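Local coordinates for regulatory protein SWI6 (Saccharomyces cerevisiae, PDB 2XFV) that serves as the shared subunit of the SBF and MBF complexes, partnering SWI4 or MBP1 in cell-cycle-dependent transcription, at residues A1-H12 with P16-F28. Residues are numbered along the deposited sequence; the frame is centred on the assembly and turned at random. Where two conformers were deposited one is given.
Sequences ALEEVVRYLGPH and PLTLTRDSETGHF
Glu4 crosses the methyl of Thr18 at a slant, CG to CG2 at 3.4 Å, and runs on beside Thr20. With CG anti to the backbone N (chi1 -165°), its carboxylate is brought beside Thr20, where OE1 accepts from Thr20 OG1 at 2.7 Å on the anti side, 31° out of the carboxylate plane. Thr20 OG1 also has a weak hydrogen bond to His32. On this same face Val6 CG2 sits against Thr18 OG1 and, further along, the Tyr8 ring carries CE1 to 3.8 Å from Pro16 CB. Strands 2-9 and 15-22 form an antiparallel beta hairpin in the amino-terminal domain of Swi6, closed by paired backbone bonds at Glu3–Arg21, Val5–Leu19 and Arg7–Leu17. Turning to the other face, Val5 and Leu19 lie side by side, and Glu3 lies alongside Arg21. Arg21 is bent at chi3 (79°) and presents its guanidinium edge: NE at 2.9 Å and NH1 at 3.0 Å both grip Glu3 OE1 from one face of the carboxylate, while NH1 reaches OE2 only weakly. A glutamine in place of Glu3 would probably leave the Arg21 guanidinium without its opposing charge and weaken this double grip. Phe105 of the second subunit packs on Glu3, Val5 and Arg21. At the chain start, Ala1 N donates to Ser23 OG at 2.9 Å and to a water shared with Glu24 OE1, while Asp22 OD1 makes an Asx turn by accepting from Glu24 N at 2.7 Å.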
loop_
_atom_site.group_PDB
_atom_site.type_symbol
_atom_site.label_atom_id
_atom_site.label_comp_id
_atom_site.label_asym_id
_atom_site.label_seq_id
_atom_site.Cartn_x
_atom_site.Cartn_y
_atom_site.Cartn_z
ATOM N N ALA A 1 -18.846 16.497 -2.378
ATOM C CA ALA A 1 -19.184 16.327 -0.963
ATOM C C ALA A 1 -17.965 15.759 -0.246
ATOM O O ALA A 1 -17.074 15.232 -0.893
ATOM C CB ALA A 1 -20.374 15.400 -0.807
ATOM N N LEU A 2 -17.916 15.869 1.081
ATOM C CA LEU A 2 -16.791 15.294 1.834
ATOM C C LEU A 2 -17.124 13.865 2.264
ATOM O O LEU A 2 -18.257 13.578 2.664
ATOM C CB LEU A 2 -16.470 16.154 3.067
ATOM C CG LEU A 2 -15.987 17.585 2.804
ATOM C CD1 LEU A 2 -15.760 18.322 4.109
ATOM C CD2 LEU A 2 -14.713 17.596 1.983
ATOM N N GLU A 3 -16.146 12.971 2.142
ATOM C CA GLU A 3 -16.286 11.580 2.570
ATOM C C GLU A 3 -15.190 11.356 3.588
ATOM O O GLU A 3 -14.088 11.876 3.437
ATOM C CB GLU A 3 -16.077 10.635 1.377
ATOM C CG GLU A 3 -17.144 10.782 0.291
ATOM C CD GLU A 3 -16.782 10.085 -1.023
ATOM O OE1 GLU A 3 -15.677 9.510 -1.144
ATOM O OE2 GLU A 3 -17.616 10.120 -1.945
ATOM N N GLU A 4 -15.459 10.577 4.624
ATOM C CA GLU A 4 -14.476 10.508 5.693
ATOM C C GLU A 4 -14.397 9.141 6.374
ATOM O O GLU A 4 -15.415 8.497 6.591
ATOM C CB GLU A 4 -14.808 11.595 6.713
ATOM C CG GLU A 4 -13.714 11.886 7.689
ATOM C CD GLU A 4 -13.945 13.195 8.414
ATOM O OE1 GLU A 4 -13.538 14.245 7.878
ATOM O OE2 GLU A 4 -14.538 13.170 9.512
ATOM N N VAL A 5 -13.177 8.708 6.685
ATOM C CA VAL A 5 -12.977 7.518 7.507
ATOM C C VAL A 5 -11.898 7.833 8.536
ATOM O O VAL A 5 -10.910 8.500 8.234
ATOM C CB VAL A 5 -12.565 6.284 6.666
ATOM C CG1 VAL A 5 -11.294 6.567 5.888
ATOM C CG2 VAL A 5 -12.381 5.064 7.560
ATOM N N VAL A 6 -12.107 7.376 9.762
ATOM C CA VAL A 6 -11.100 7.585 10.805
ATOM C C VAL A 6 -10.685 6.267 11.449
ATOM O O VAL A 6 -11.514 5.383 11.675
ATOM C CB VAL A 6 -11.576 8.585 11.894
ATOM C CG1 VAL A 6 -12.797 8.054 12.628
ATOM C CG2 VAL A 6 -10.449 8.888 12.876
ATOM N N ARG A 7 -9.393 6.139 11.737
ATOM C CA ARG A 7 -8.871 4.985 12.454
ATOM C C ARG A 7 -7.958 5.496 13.562
ATOM O O ARG A 7 -7.512 6.640 13.510
ATOM C CB ARG A 7 -8.103 4.074 11.490
ATOM C CG ARG A 7 -8.977 3.459 10.401
ATOM C CD ARG A 7 -9.876 2.366 10.993
ATOM N NE ARG A 7 -11.207 2.342 10.385
ATOM C CZ ARG A 7 -11.486 1.749 9.229
ATOM N NH1 ARG A 7 -10.526 1.134 8.555
ATOM N NH2 ARG A 7 -12.720 1.768 8.745
ATOM N N TYR A 8 -7.678 4.662 14.557
ATOM C CA TYR A 8 -6.896 5.087 15.720
ATOM C C TYR A 8 -5.693 4.183 15.955
ATOM O O TYR A 8 -5.747 2.981 15.686
ATOM C CB TYR A 8 -7.777 5.088 16.983
ATOM C CG TYR A 8 -8.955 6.023 16.860
ATOM C CD1 TYR A 8 -8.861 7.349 17.273
ATOM C CD2 TYR A 8 -10.148 5.593 16.292
ATOM C CE1 TYR A 8 -9.934 8.217 17.139
ATOM C CE2 TYR A 8 -11.227 6.450 16.161
ATOM C CZ TYR A 8 -11.112 7.760 16.582
ATOM O OH TYR A 8 -12.184 8.616 16.445
ATOM N N LEU A 9 -4.618 4.758 16.478
ATOM C CA LEU A 9 -3.449 3.963 16.852
ATOM C C LEU A 9 -2.836 4.464 18.152
ATOM O O LEU A 9 -3.406 5.323 18.826
ATOM C CB LEU A 9 -2.402 3.966 15.731
ATOM C CG LEU A 9 -1.982 5.337 15.217
ATOM C CD1 LEU A 9 -0.477 5.417 15.045
ATOM C CD2 LEU A 9 -2.698 5.635 13.910
ATOM N N GLY A 10 -1.672 3.927 18.501
ATOM C CA GLY A 10 -1.059 4.214 19.787
ATOM C C GLY A 10 -1.517 3.233 20.855
ATOM O O GLY A 10 -2.534 2.550 20.694
ATOM N N PRO A 11 -0.773 3.168 21.970
ATOM C CA PRO A 11 -1.019 2.160 23.008
ATOM C C PRO A 11 -2.406 2.266 23.647
ATOM O O PRO A 11 -2.896 1.279 24.189
ATOM C CB PRO A 11 0.091 2.429 24.037
ATOM C CG PRO A 11 0.516 3.824 23.800
ATOM C CD PRO A 11 0.337 4.069 22.321
ATOM N N HIS A 12 -3.039 3.433 23.565
ATOM C CA HIS A 12 -4.373 3.603 24.133
ATOM C C HIS A 12 -5.388 4.085 23.093
ATOM O O HIS A 12 -6.422 4.646 23.449
ATOM C CB HIS A 12 -4.325 4.568 25.323
ATOM C CG HIS A 12 -3.371 4.149 26.396
ATOM N ND1 HIS A 12 -2.132 4.730 26.562
ATOM C CD2 HIS A 12 -3.469 3.195 27.352
ATOM C CE1 HIS A 12 -1.510 4.155 27.574
ATOM N NE2 HIS A 12 -2.300 3.221 28.072
ATOM N N PRO A 16 -5.481 9.705 16.374
ATOM C CA PRO A 16 -6.349 9.523 15.207
ATOM C C PRO A 16 -5.651 9.808 13.882
ATOM O O PRO A 16 -4.839 10.730 13.777
ATOM C CB PRO A 16 -7.429 10.584 15.431
ATOM C CG PRO A 16 -6.681 11.709 16.095
ATOM C CD PRO A 16 -5.614 11.054 16.958
ATOM N N LEU A 17 -5.973 9.019 12.866
ATOM C CA LEU A 17 -5.674 9.423 11.497
ATOM C C LEU A 17 -6.993 9.479 10.740
ATOM O O LEU A 17 -7.683 8.464 10.618
ATOM C CB LEU A 17 -4.667 8.490 10.800
ATOM C CG LEU A 17 -4.381 8.939 9.350
ATOM C CD1 LEU A 17 -3.953 10.434 9.282
ATOM C CD2 LEU A 17 -3.344 8.037 8.664
ATOM N N THR A 18 -7.351 10.672 10.266
ATOM C CA THR A 18 -8.582 10.872 9.495
ATOM C C THR A 18 -8.275 11.074 8.008
ATOM O O THR A 18 -7.494 11.960 7.638
ATOM C CB THR A 18 -9.376 12.094 10.010
ATOM O OG1 THR A 18 -9.704 11.904 11.391
ATOM C CG2 THR A 18 -10.675 12.288 9.215
ATOM N N LEU A 19 -8.873 10.242 7.158
ATOM C CA LEU A 19 -8.845 10.484 5.715
ATOM C C LEU A 19 -10.125 11.219 5.319
ATOM O O LEU A 19 -11.228 10.697 5.464
ATOM C CB LEU A 19 -8.717 9.176 4.928
ATOM C CG LEU A 19 -7.516 8.304 5.311
ATOM C CD1 LEU A 19 -7.433 7.052 4.415
ATOM C CD2 LEU A 19 -6.211 9.106 5.236
ATOM N N THR A 20 -9.964 12.444 4.839
ATOM C CA THR A 20 -11.072 13.281 4.391
ATOM C C THR A 20 -10.912 13.507 2.893
ATOM O O THR A 20 -9.940 14.135 2.463
ATOM C CB THR A 20 -11.069 14.645 5.135
ATOM O OG1 THR A 20 -11.208 14.427 6.549
ATOM C CG2 THR A 20 -12.228 15.550 4.653
ATOM N N ARG A 21 -11.838 12.966 2.097
ATOM C CA ARG A 21 -11.768 13.065 0.633
ATOM C C ARG A 21 -12.845 14.015 0.078
ATOM O O ARG A 21 -13.990 13.973 0.519
ATOM C CB ARG A 21 -11.949 11.670 -0.005
ATOM C CG ARG A 21 -11.467 11.572 -1.472
ATOM C CD ARG A 21 -11.732 10.180 -2.091
ATOM N NE ARG A 21 -13.129 10.064 -2.493
ATOM C CZ ARG A 21 -13.571 10.174 -3.743
ATOM N NH1 ARG A 21 -14.872 10.078 -3.993
ATOM N NH2 ARG A 21 -12.722 10.379 -4.744
ATOM N N ASP A 22 -12.472 14.859 -0.882
ATOM C CA ASP A 22 -13.433 15.686 -1.619
ATOM C C ASP A 22 -13.849 14.882 -2.860
ATOM O O ASP A 22 -13.008 14.532 -3.678
ATOM C CB ASP A 22 -12.784 17.014 -2.034
ATOM C CG ASP A 22 -13.733 17.931 -2.797
ATOM O OD1 ASP A 22 -14.393 17.476 -3.745
ATOM O OD2 ASP A 22 -13.781 19.130 -2.473
ATOM N N SER A 23 -15.139 14.567 -2.978
ATOM C CA SER A 23 -15.608 13.668 -4.041
ATOM C C SER A 23 -15.554 14.313 -5.421
ATOM O O SER A 23 -15.624 13.614 -6.436
ATOM C CB SER A 23 -17.038 13.190 -3.751
ATOM O OG SER A 23 -17.959 14.255 -3.912
ATOM N N GLU A 24 -15.455 15.641 -5.464
ATOM C CA GLU A 24 -15.366 16.355 -6.743
ATOM C C GLU A 24 -13.923 16.413 -7.296
ATOM O O GLU A 24 -13.709 16.236 -8.492
ATOM C CB GLU A 24 -16.002 17.754 -6.645
ATOM C CG GLU A 24 -17.469 17.738 -6.122
ATOM C CD GLU A 24 -18.109 19.132 -5.994
ATOM O OE1 GLU A 24 -18.295 19.636 -4.851
ATOM O OE2 GLU A 24 -18.444 19.722 -7.037
ATOM N N THR A 25 -12.935 16.629 -6.430
ATOM C CA THR A 25 -11.533 16.650 -6.870
ATOM C C THR A 25 -10.850 15.289 -6.738
ATOM O O THR A 25 -9.880 14.999 -7.445
ATOM C CB THR A 25 -10.703 17.673 -6.064
ATOM O OG1 THR A 25 -10.637 17.249 -4.697
ATOM C CG2 THR A 25 -11.339 19.063 -6.132
ATOM N N GLY A 26 -11.328 14.466 -5.805
ATOM C CA GLY A 26 -10.648 13.216 -5.487
ATOM C C GLY A 26 -9.470 13.341 -4.521
ATOM O O GLY A 26 -8.827 12.338 -4.192
ATOM N N HIS A 27 -9.196 14.556 -4.055
ATOM C CA HIS A 27 -8.047 14.821 -3.174
ATOM C C HIS A 27 -8.390 14.625 -1.694
ATOM O O HIS A 27 -9.574 14.599 -1.329
ATOM C CB HIS A 27 -7.540 16.250 -3.398
ATOM C CG HIS A 27 -7.185 16.541 -4.829
ATOM N ND1 HIS A 27 -7.145 17.822 -5.338
ATOM C CD2 HIS A 27 -6.863 15.717 -5.853
ATOM C CE1 HIS A 27 -6.816 17.775 -6.620
ATOM N NE2 HIS A 27 -6.634 16.511 -6.958
ATOM N N PHE A 28 -7.349 14.499 -0.866
ATOM C CA PHE A 28 -7.477 14.247 0.579
ATOM C C PHE A 28 -6.889 15.413 1.367
ATOM O O PHE A 28 -5.897 15.994 0.959
ATOM C CB PHE A 28 -6.709 12.968 0.962
ATOM C CG PHE A 28 -7.339 11.704 0.441
ATOM C CD1 PHE A 28 -8.171 10.948 1.259
ATOM C CD2 PHE A 28 -7.111 11.284 -0.865
ATOM C CE1 PHE A 28 -8.753 9.770 0.788
ATOM C CE2 PHE A 28 -7.700 10.129 -1.352
ATOM C CZ PHE A 28 -8.518 9.366 -0.530
HETATM O O HOH W 1 -17.077 18.637 -2.674
#